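Local coordinates for SusD family protein (Bacteroides uniformis, PDB 7KV1) that probably binds beta-glucans at the bacterial cell surface, as a SusD-like glycan-binding protein of a human gut bacterium, at residues M232-Y237 and K258-S263; E195-I200 and F250-G255. All blocks are in the same frame, centred on the assembly; numbering follows the deposited sequence.

In the fold
Both contacts use helix 250-262, a neat case of one helix serving two partners. In contact 1 its C-terminal part packs on helix 230-244, and in contact 2 K252 in its first turn reaches to helix 185-201, which precedes helix 230-244 in the chain. The centres of the two contacts lie about 10 Å apart, and Y237 joins them: its OH stands 2.8 Å from E197 OE2, a probable hydrogen bond, while V236 CG1 of the same helix packs 3.8 Å from L196 CD2. The cobalt hexammine ion belongs to contact 1 alone, at the end of helix 250-262, where L260, I261 and S263 form part of its pocket.

Contact 1: residues M232-Y237 and K258-S263; sequences MAYMVY and KELIDS. With NCO (cobalt hexammine(III)), chain C.
Y234 and E259 meet through one hydrogen bond, in which the phenol OH of Y234 donates to OE1 of E259 over 2.8 Å. The two side chains cross at about a right angle, and the ring and carboxylate planes are turned 67° apart. The hydroxyl meets OE1 on its syn side but 35° out of the carboxylate plane. E259 spans the gap because its chain is extended beyond CG (chi2 -176°), which carries the carboxylate out to the hydroxyl end of the tyrosine. Nearer the backbones the contact turns apolar. L260 CD2 lies at the edge of the Y234 ring, 4.0 Å from Y234 CD2, and the other methyl of the leucine, CD1, faces the sulfur SD of M235 at 4.2 Å.

A second shell holds these groups in place. Y256 stacks on the Y234 ring, M257 touches both Y234 and M235, and T411 of helix 408-420 packs against M235 and L260. The two helices of the contact are successive in the chain and run roughly antiparallel, their axes 10.9 Å apart at closest approach. Such a helical hairpin is consistent with the tetratricopeptide-like architecture of SusD proteins.

I261 O, near the end of helix 250-262, and S263 O, in the loop after it, each accept from three ammines of cobalt hexammine; N5 lies 2.9 Å from I261 O and 3.0 Å from S263 O. F266 O and Y408 OH are hydrogen-bonded to the ion as well. The contact is thus mixed, apolar at L260 and M235 and polar at Y234 and E259, and beyond it the partial negative charge of the I261 and S263 carbonyl oxygens would probably favour the compact trivalent cation.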
ATOM      1  N   MET A 232     -12.796  -5.308  -1.445  1.00 19.91           N
ATOM      2  CA  MET A 232     -11.543  -4.622  -1.837  1.00 20.02           C
ATOM      3  C   MET A 232     -11.903  -3.254  -2.420  1.00 20.08           C
ATOM      4  O   MET A 232     -11.181  -2.284  -2.125  1.00 19.74           O
ATOM      5  CB  MET A 232     -10.724  -5.458  -2.819  1.00 19.63           C
ATOM      6  CG  MET A 232      -9.479  -4.755  -3.300  1.00 20.95           C
ATOM      7  SD  MET A 232      -9.725  -4.019  -4.917  1.00 23.71           S
ATOM      8  CE  MET A 232      -8.050  -3.541  -5.341  1.00 22.10           C
ATOM      9  N   ALA A 233     -12.985  -3.186  -3.205  1.00 21.38           N
ATOM     10  CA  ALA A 233     -13.515  -1.962  -3.841  1.00 22.11           C
ATOM     11  C   ALA A 233     -13.875  -0.927  -2.769  1.00 20.35           C
ATOM     12  O   ALA A 233     -13.540   0.282  -2.927  1.00 19.28           O
ATOM     13  CB  ALA A 233     -14.718  -2.292  -4.711  1.00 21.22           C
ATOM     14  N   TYR A 234     -14.594  -1.363  -1.738  1.00 20.19           N
ATOM     15  CA  TYR A 234     -14.939  -0.506  -0.573  1.00 21.68           C
ATOM     16  C   TYR A 234     -13.669   0.113   0.056  1.00 19.27           C
ATOM     17  O   TYR A 234     -13.679   1.274   0.440  1.00 19.78           O
ATOM     18  CB  TYR A 234     -15.717  -1.311   0.478  1.00 22.18           C
ATOM     19  CG  TYR A 234     -17.100  -1.758   0.080  1.00 22.79           C
ATOM     20  CD1 TYR A 234     -17.742  -1.277  -1.051  1.00 22.87           C
ATOM     21  CD2 TYR A 234     -17.817  -2.602   0.908  1.00 23.90           C
ATOM     22  CE1 TYR A 234     -19.016  -1.706  -1.398  1.00 23.48           C
ATOM     23  CE2 TYR A 234     -19.103  -3.012   0.592  1.00 25.44           C
ATOM     24  CZ  TYR A 234     -19.709  -2.559  -0.565  1.00 25.48           C
ATOM     25  OH  TYR A 234     -20.986  -2.962  -0.856  1.00 26.93           O
ATOM     26  N   MET A 235     -12.601  -0.663   0.193  1.00 19.08           N
ATOM     27  CA  MET A 235     -11.338  -0.216   0.832  1.00 18.85           C
ATOM     28  C   MET A 235     -10.637   0.787  -0.091  1.00 18.19           C
ATOM     29  O   MET A 235     -10.098   1.772   0.398  1.00 16.69           O
ATOM     30  CB  MET A 235     -10.461  -1.427   1.171  1.00 18.42           C
ATOM     31  CG  MET A 235     -11.106  -2.311   2.258  1.00 18.82           C
ATOM     32  SD  MET A 235     -11.391  -1.429   3.846  1.00 19.83           S
ATOM     33  CE  MET A 235      -9.727  -1.209   4.467  1.00 19.95           C
ATOM     34  N   VAL A 236     -10.662   0.569  -1.392  1.00 18.82           N
ATOM     35  CA  VAL A 236     -10.073   1.552  -2.349  1.00 18.05           C
ATOM     36  C   VAL A 236     -10.892   2.846  -2.255  1.00 17.72           C
ATOM     37  O   VAL A 236     -10.313   3.965  -2.208  1.00 17.82           O
ATOM     38  CB  VAL A 236     -10.037   1.004  -3.785  1.00 18.29           C
ATOM     39  CG1 VAL A 236      -9.566   2.096  -4.739  1.00 18.46           C
ATOM     40  CG2 VAL A 236      -9.140  -0.219  -3.897  1.00 17.86           C
ATOM     41  N   TYR A 237     -12.215   2.702  -2.204  1.00 17.68           N
ATOM     42  CA  TYR A 237     -13.143   3.858  -2.160  1.00 18.32           C
ATOM     43  C   TYR A 237     -12.778   4.706  -0.931  1.00 18.12           C
ATOM     44  O   TYR A 237     -12.565   5.899  -1.085  1.00 16.84           O
ATOM     45  CB  TYR A 237     -14.603   3.401  -2.157  1.00 17.87           C
ATOM     46  CG  TYR A 237     -15.596   4.528  -2.235  1.00 17.73           C
ATOM     47  CD1 TYR A 237     -15.965   5.044  -3.464  1.00 19.29           C
ATOM     48  CD2 TYR A 237     -16.128   5.116  -1.105  1.00 18.19           C
ATOM     49  CE1 TYR A 237     -16.867   6.076  -3.578  1.00 19.36           C
ATOM     50  CE2 TYR A 237     -17.035   6.147  -1.198  1.00 19.03           C
ATOM     51  CZ  TYR A 237     -17.444   6.597  -2.439  1.00 20.12           C
ATOM     52  OH  TYR A 237     -18.328   7.622  -2.557  1.00 18.08           O
ATOM     53  N   LYS A 258     -19.026   0.164   7.340  1.00 20.97           N
ATOM     54  CA  LYS A 258     -20.037  -0.473   8.237  1.00 23.32           C
ATOM     55  C   LYS A 258     -20.647  -1.725   7.607  1.00 22.61           C
ATOM     56  O   LYS A 258     -20.965  -2.633   8.375  1.00 24.91           O
ATOM     57  CB  LYS A 258     -21.118   0.528   8.634  1.00 24.95           C
ATOM     58  CG  LYS A 258     -20.613   1.502   9.682  1.00 28.31           C
ATOM     59  CD  LYS A 258     -21.470   2.719   9.865  1.00 33.65           C
ATOM     60  CE  LYS A 258     -22.739   2.471  10.643  1.00 39.57           C
ATOM     61  NZ  LYS A 258     -23.380   3.788  10.859  1.00 47.57           N
ATOM     62  N   GLU A 259     -20.779  -1.810   6.280  1.00 22.62           N
ATOM     63  CA  GLU A 259     -21.208  -3.087   5.653  1.00 25.58           C
ATOM     64  C   GLU A 259     -20.181  -4.175   5.985  1.00 24.55           C
ATOM     65  O   GLU A 259     -20.592  -5.299   6.176  1.00 22.01           O
ATOM     66  CB  GLU A 259     -21.295  -3.038   4.127  1.00 29.28           C
ATOM     67  CG  GLU A 259     -22.308  -2.056   3.602  1.00 34.98           C
ATOM     68  CD  GLU A 259     -22.427  -2.112   2.081  1.00 38.09           C
ATOM     69  OE1 GLU A 259     -22.428  -3.230   1.517  1.00 34.44           O
ATOM     70  OE2 GLU A 259     -22.496  -1.023   1.473  1.00 43.88           O
ATOM     71  N   LEU A 260     -18.877  -3.884   5.947  1.00 20.82           N
ATOM     72  CA  LEU A 260     -17.862  -4.931   6.218  1.00 21.30           C
ATOM     73  C   LEU A 260     -17.893  -5.265   7.713  1.00 21.98           C
ATOM     74  O   LEU A 260     -17.766  -6.440   8.048  1.00 22.33           O
ATOM     75  CB  LEU A 260     -16.476  -4.437   5.783  1.00 21.65           C
ATOM     76  CG  LEU A 260     -16.325  -4.194   4.285  1.00 21.69           C
ATOM     77  CD1 LEU A 260     -14.913  -3.760   3.965  1.00 20.64           C
ATOM     78  CD2 LEU A 260     -16.752  -5.417   3.484  1.00 22.88           C
ATOM     79  N   ILE A 261     -18.019  -4.250   8.572  1.00 20.92           N
ATOM     80  CA  ILE A 261     -18.131  -4.431  10.052  1.00 20.65           C
ATOM     81  C   ILE A 261     -19.424  -5.216  10.375  1.00 21.89           C
ATOM     82  O   ILE A 261     -19.408  -5.988  11.332  1.00 20.76           O
ATOM     83  CB  ILE A 261     -18.029  -3.057  10.742  1.00 21.54           C
ATOM     84  CG1 ILE A 261     -16.651  -2.435  10.505  1.00 21.45           C
ATOM     85  CG2 ILE A 261     -18.324  -3.138  12.222  1.00 22.26           C
ATOM     86  CD1 ILE A 261     -16.572  -0.982  10.851  1.00 23.67           C
ATOM     87  N   ASP A 262     -20.506  -5.038   9.619  1.00 23.21           N
ATOM     88  CA  ASP A 262     -21.803  -5.732   9.861  1.00 27.49           C
ATOM     89  C   ASP A 262     -21.786  -7.133   9.255  1.00 29.25           C
ATOM     90  O   ASP A 262     -22.693  -7.907   9.551  1.00 32.58           O
ATOM     91  CB  ASP A 262     -22.980  -4.932   9.309  1.00 30.96           C
ATOM     92  CG  ASP A 262     -23.252  -3.668  10.103  1.00 34.14           C
ATOM     93  OD1 ASP A 262     -22.719  -3.555  11.225  1.00 38.93           O
ATOM     94  OD2 ASP A 262     -23.950  -2.797   9.581  1.00 38.64           O
ATOM     95  N   SER A 263     -20.796  -7.464   8.450  1.00 27.11           N
ATOM     96  CA  SER A 263     -20.705  -8.752   7.736  1.00 31.10           C
ATOM     97  C   SER A 263     -20.253  -9.884   8.665  1.00 31.03           C
ATOM     98  O   SER A 263     -19.370  -9.710   9.486  1.00 31.02           O
ATOM     99  CB  SER A 263     -19.774  -8.659   6.573  1.00 30.30           C
ATOM    100  OG  SER A 263     -19.444  -9.963   6.122  1.00 34.23           O
TER
HETATM  101 CO   NCO C 601     -18.057  -9.050  12.944  1.00 23.12          CO
HETATM  102  N1  NCO C 601     -18.131 -10.813  11.987  1.00 22.87           N
HETATM  103  N2  NCO C 601     -18.131  -7.240  13.780  1.00 24.53           N
HETATM  104  N3  NCO C 601     -18.635  -9.889  14.740  1.00 25.49           N
HETATM  105  N4  NCO C 601     -19.943  -8.752  12.459  1.00 22.68           N
HETATM  106  N5  NCO C 601     -17.474  -8.165  11.200  1.00 22.10           N
HETATM  107  N6  NCO C 601     -16.172  -9.340  13.467  1.00 24.55           N

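Contact 2: residues E195-I200 and F250-G255; sequences ELEAVI and FSKALG
Above one face of the E197 carboxylate stands the ammonium of K252, with NZ of the lysine 3.2 Å from OE2 of the glutamate in a salt bridge. The hydrogen bond within it is weak, and the geometry explains why: the donor comes down on the group from out of its plane, so that K252 NZ is also only 3.5 Å from E197 CD and 3.8 Å from E197 CG. Two extended chains are needed to close the distance, since the CA atoms of these residues are 10.3 Å apart. K252 starts with CG anti to the backbone N (chi1 -167°) and stays stretched to its tip, while E197, likewise extended beyond CG, crosses it obliquely.

OE2 has a stronger partner in Y237 OH, from helix 230-244, and R249 NE, just ahead of helix 250-262, forms another salt bridge with it; OE1 is likewise hydrogen-bonded by a flanking residue. Two cationic groups gathered at one carboxylate would be expected to favour its ionised form. The lysine's methylenes rest against Y237 as well. In this helical, tetratricopeptide-like part of the SusD fold, helices 185-201, 230-244 and 250-262 follow one another, and the pair ties the first to the third at the protein surface, past the tyrosine of the second. An alanine at E197 is likely to leave K252 and R249 without their shared counter-charge and the Y237 hydroxyl without its acceptor. Two residues earlier on the same helix, E195 turns instead to helix 138-162, where its OE2 forms salt bridges with R149 NE and R152 NH2.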
ATOM      1  N   GLU A 195     -15.657   6.438 -11.650  1.00 23.16           N
ATOM      2  CA  GLU A 195     -15.482   5.100 -12.249  1.00 23.74           C
ATOM      3  C   GLU A 195     -15.702   4.052 -11.145  1.00 22.97           C
ATOM      4  O   GLU A 195     -16.488   3.070 -11.367  1.00 21.27           O
ATOM      5  CB  GLU A 195     -14.144   5.052 -13.006  1.00 22.99           C
ATOM      6  CG  GLU A 195     -13.723   3.687 -13.534  1.00 25.36           C
ATOM      7  CD  GLU A 195     -14.588   3.052 -14.631  1.00 27.75           C
ATOM      8  OE1 GLU A 195     -15.600   3.648 -15.004  1.00 24.84           O
ATOM      9  OE2 GLU A 195     -14.273   1.929 -15.070  1.00 26.43           O
ATOM     10  N   LEU A 196     -15.138   4.265  -9.958  1.00 22.73           N
ATOM     11  CA  LEU A 196     -15.233   3.277  -8.855  1.00 20.31           C
ATOM     12  C   LEU A 196     -16.688   3.206  -8.367  1.00 19.29           C
ATOM     13  O   LEU A 196     -17.175   2.114  -8.110  1.00 19.89           O
ATOM     14  CB  LEU A 196     -14.269   3.680  -7.741  1.00 20.52           C
ATOM     15  CG  LEU A 196     -14.182   2.705  -6.573  1.00 19.86           C
ATOM     16  CD1 LEU A 196     -13.971   1.285  -7.047  1.00 20.42           C
ATOM     17  CD2 LEU A 196     -13.082   3.154  -5.606  1.00 20.77           C
ATOM     18  N   GLU A 197     -17.362   4.340  -8.260  1.00 21.11           N
ATOM     19  CA  GLU A 197     -18.801   4.386  -7.913  1.00 20.82           C
ATOM     20  C   GLU A 197     -19.619   3.550  -8.913  1.00 21.64           C
ATOM     21  O   GLU A 197     -20.434   2.737  -8.466  1.00 19.69           O
ATOM     22  CB  GLU A 197     -19.227   5.836  -7.801  1.00 21.77           C
ATOM     23  CG  GLU A 197     -18.769   6.435  -6.478  1.00 21.90           C
ATOM     24  CD  GLU A 197     -19.147   7.874  -6.261  1.00 22.53           C
ATOM     25  OE1 GLU A 197     -19.403   8.545  -7.274  1.00 23.61           O
ATOM     26  OE2 GLU A 197     -19.150   8.339  -5.089  1.00 22.83           O
ATOM     27  N   ALA A 198     -19.394   3.694 -10.212  1.00 22.20           N
ATOM     28  CA  ALA A 198     -20.066   2.851 -11.236  1.00 23.44           C
ATOM     29  C   ALA A 198     -19.761   1.369 -10.997  1.00 25.18           C
ATOM     30  O   ALA A 198     -20.703   0.528 -11.051  1.00 30.08           O
ATOM     31  CB  ALA A 198     -19.711   3.296 -12.634  1.00 22.81           C
ATOM     32  N   VAL A 199     -18.520   1.017 -10.708  1.00 23.28           N
ATOM     33  CA  VAL A 199     -18.174  -0.405 -10.443  1.00 26.00           C
ATOM     34  C   VAL A 199     -18.934  -0.892  -9.199  1.00 26.28           C
ATOM     35  O   VAL A 199     -19.567  -1.961  -9.243  1.00 24.79           O
ATOM     36  CB  VAL A 199     -16.654  -0.593 -10.324  1.00 25.60           C
ATOM     37  CG1 VAL A 199     -16.282  -1.940  -9.727  1.00 26.33           C
ATOM     38  CG2 VAL A 199     -15.983  -0.391 -11.674  1.00 23.65           C
ATOM     39  N   ILE A 200     -18.877  -0.145  -8.110  1.00 25.93           N
ATOM     40  CA  ILE A 200     -19.509  -0.547  -6.818  1.00 25.19           C
ATOM     41  C   ILE A 200     -21.046  -0.642  -6.998  1.00 26.39           C
ATOM     42  O   ILE A 200     -21.666  -1.662  -6.555  1.00 25.67           O
ATOM     43  CB  ILE A 200     -19.064   0.436  -5.711  1.00 23.90           C
ATOM     44  CG1 ILE A 200     -17.606   0.168  -5.337  1.00 23.75           C
ATOM     45  CG2 ILE A 200     -19.997   0.376  -4.501  1.00 23.24           C
ATOM     46  CD1 ILE A 200     -16.976   1.228  -4.452  1.00 23.75           C
ATOM     47  N   PHE A 250     -17.596  11.241   2.708  1.00 18.80           N
ATOM     48  CA  PHE A 250     -17.215  10.592   3.987  1.00 20.75           C
ATOM     49  C   PHE A 250     -18.337   9.656   4.456  1.00 20.91           C
ATOM     50  O   PHE A 250     -18.071   8.525   4.827  1.00 19.70           O
ATOM     51  CB  PHE A 250     -16.867  11.601   5.080  1.00 22.75           C
ATOM     52  CG  PHE A 250     -15.525  12.272   4.960  1.00 23.25           C
ATOM     53  CD1 PHE A 250     -14.647  11.988   3.921  1.00 23.69           C
ATOM     54  CD2 PHE A 250     -15.151  13.216   5.893  1.00 22.97           C
ATOM     55  CE1 PHE A 250     -13.432  12.639   3.814  1.00 23.36           C
ATOM     56  CE2 PHE A 250     -13.932  13.872   5.788  1.00 24.62           C
ATOM     57  CZ  PHE A 250     -13.080  13.594   4.737  1.00 23.47           C
ATOM     58  N   SER A 251     -19.584  10.127   4.457  1.00 22.42           N
ATOM     59  CA  SER A 251     -20.751   9.311   4.892  1.00 23.40           C
ATOM     60  C   SER A 251     -20.901   8.047   4.032  1.00 20.83           C
ATOM     61  O   SER A 251     -21.196   6.973   4.570  1.00 19.78           O
ATOM     62  CB  SER A 251     -22.007  10.149   4.878  1.00 24.25           C
ATOM     63  OG  SER A 251     -21.870  11.169   5.861  1.00 33.62           O
ATOM     64  N   LYS A 252     -20.772   8.156   2.720  1.00 21.45           N
ATOM     65  CA  LYS A 252     -20.874   6.967   1.851  1.00 21.84           C
ATOM     66  C   LYS A 252     -19.718   6.018   2.183  1.00 22.89           C
ATOM     67  O   LYS A 252     -19.957   4.810   2.288  1.00 22.02           O
ATOM     68  CB  LYS A 252     -20.862   7.418   0.398  1.00 25.09           C
ATOM     69  CG  LYS A 252     -21.254   6.374  -0.614  1.00 26.98           C
ATOM     70  CD  LYS A 252     -21.682   7.045  -1.906  1.00 29.36           C
ATOM     71  CE  LYS A 252     -21.646   6.115  -3.089  1.00 32.59           C
ATOM     72  NZ  LYS A 252     -21.840   6.858  -4.354  1.00 30.94           N
ATOM     73  N   ALA A 253     -18.483   6.519   2.305  1.00 19.54           N
ATOM     74  CA  ALA A 253     -17.332   5.640   2.609  1.00 18.94           C
ATOM     75  C   ALA A 253     -17.585   4.924   3.945  1.00 19.33           C
ATOM     76  O   ALA A 253     -17.310   3.681   4.058  1.00 18.52           O
ATOM     77  CB  ALA A 253     -16.053   6.425   2.613  1.00 17.57           C
ATOM     78  N   LEU A 254     -18.096   5.666   4.927  1.00 17.72           N
ATOM     79  CA  LEU A 254     -18.440   5.104   6.266  1.00 18.81           C
ATOM     80  C   LEU A 254     -19.448   3.978   6.105  1.00 19.09           C
ATOM     81  O   LEU A 254     -19.229   2.907   6.654  1.00 19.86           O
ATOM     82  CB  LEU A 254     -19.005   6.217   7.129  1.00 18.62           C
ATOM     83  CG  LEU A 254     -19.401   5.827   8.547  1.00 19.40           C
ATOM     84  CD1 LEU A 254     -18.280   5.022   9.200  1.00 18.89           C
ATOM     85  CD2 LEU A 254     -19.700   7.097   9.336  1.00 20.91           C
ATOM     86  N   GLY A 255     -20.496   4.210   5.320  1.00 22.72           N
ATOM     87  CA  GLY A 255     -21.507   3.185   4.990  1.00 22.20           C
ATOM     88  C   GLY A 255     -20.847   1.919   4.485  1.00 21.79           C
ATOM     89  O   GLY A 255     -21.174   0.831   4.993  1.00 21.03           O
TER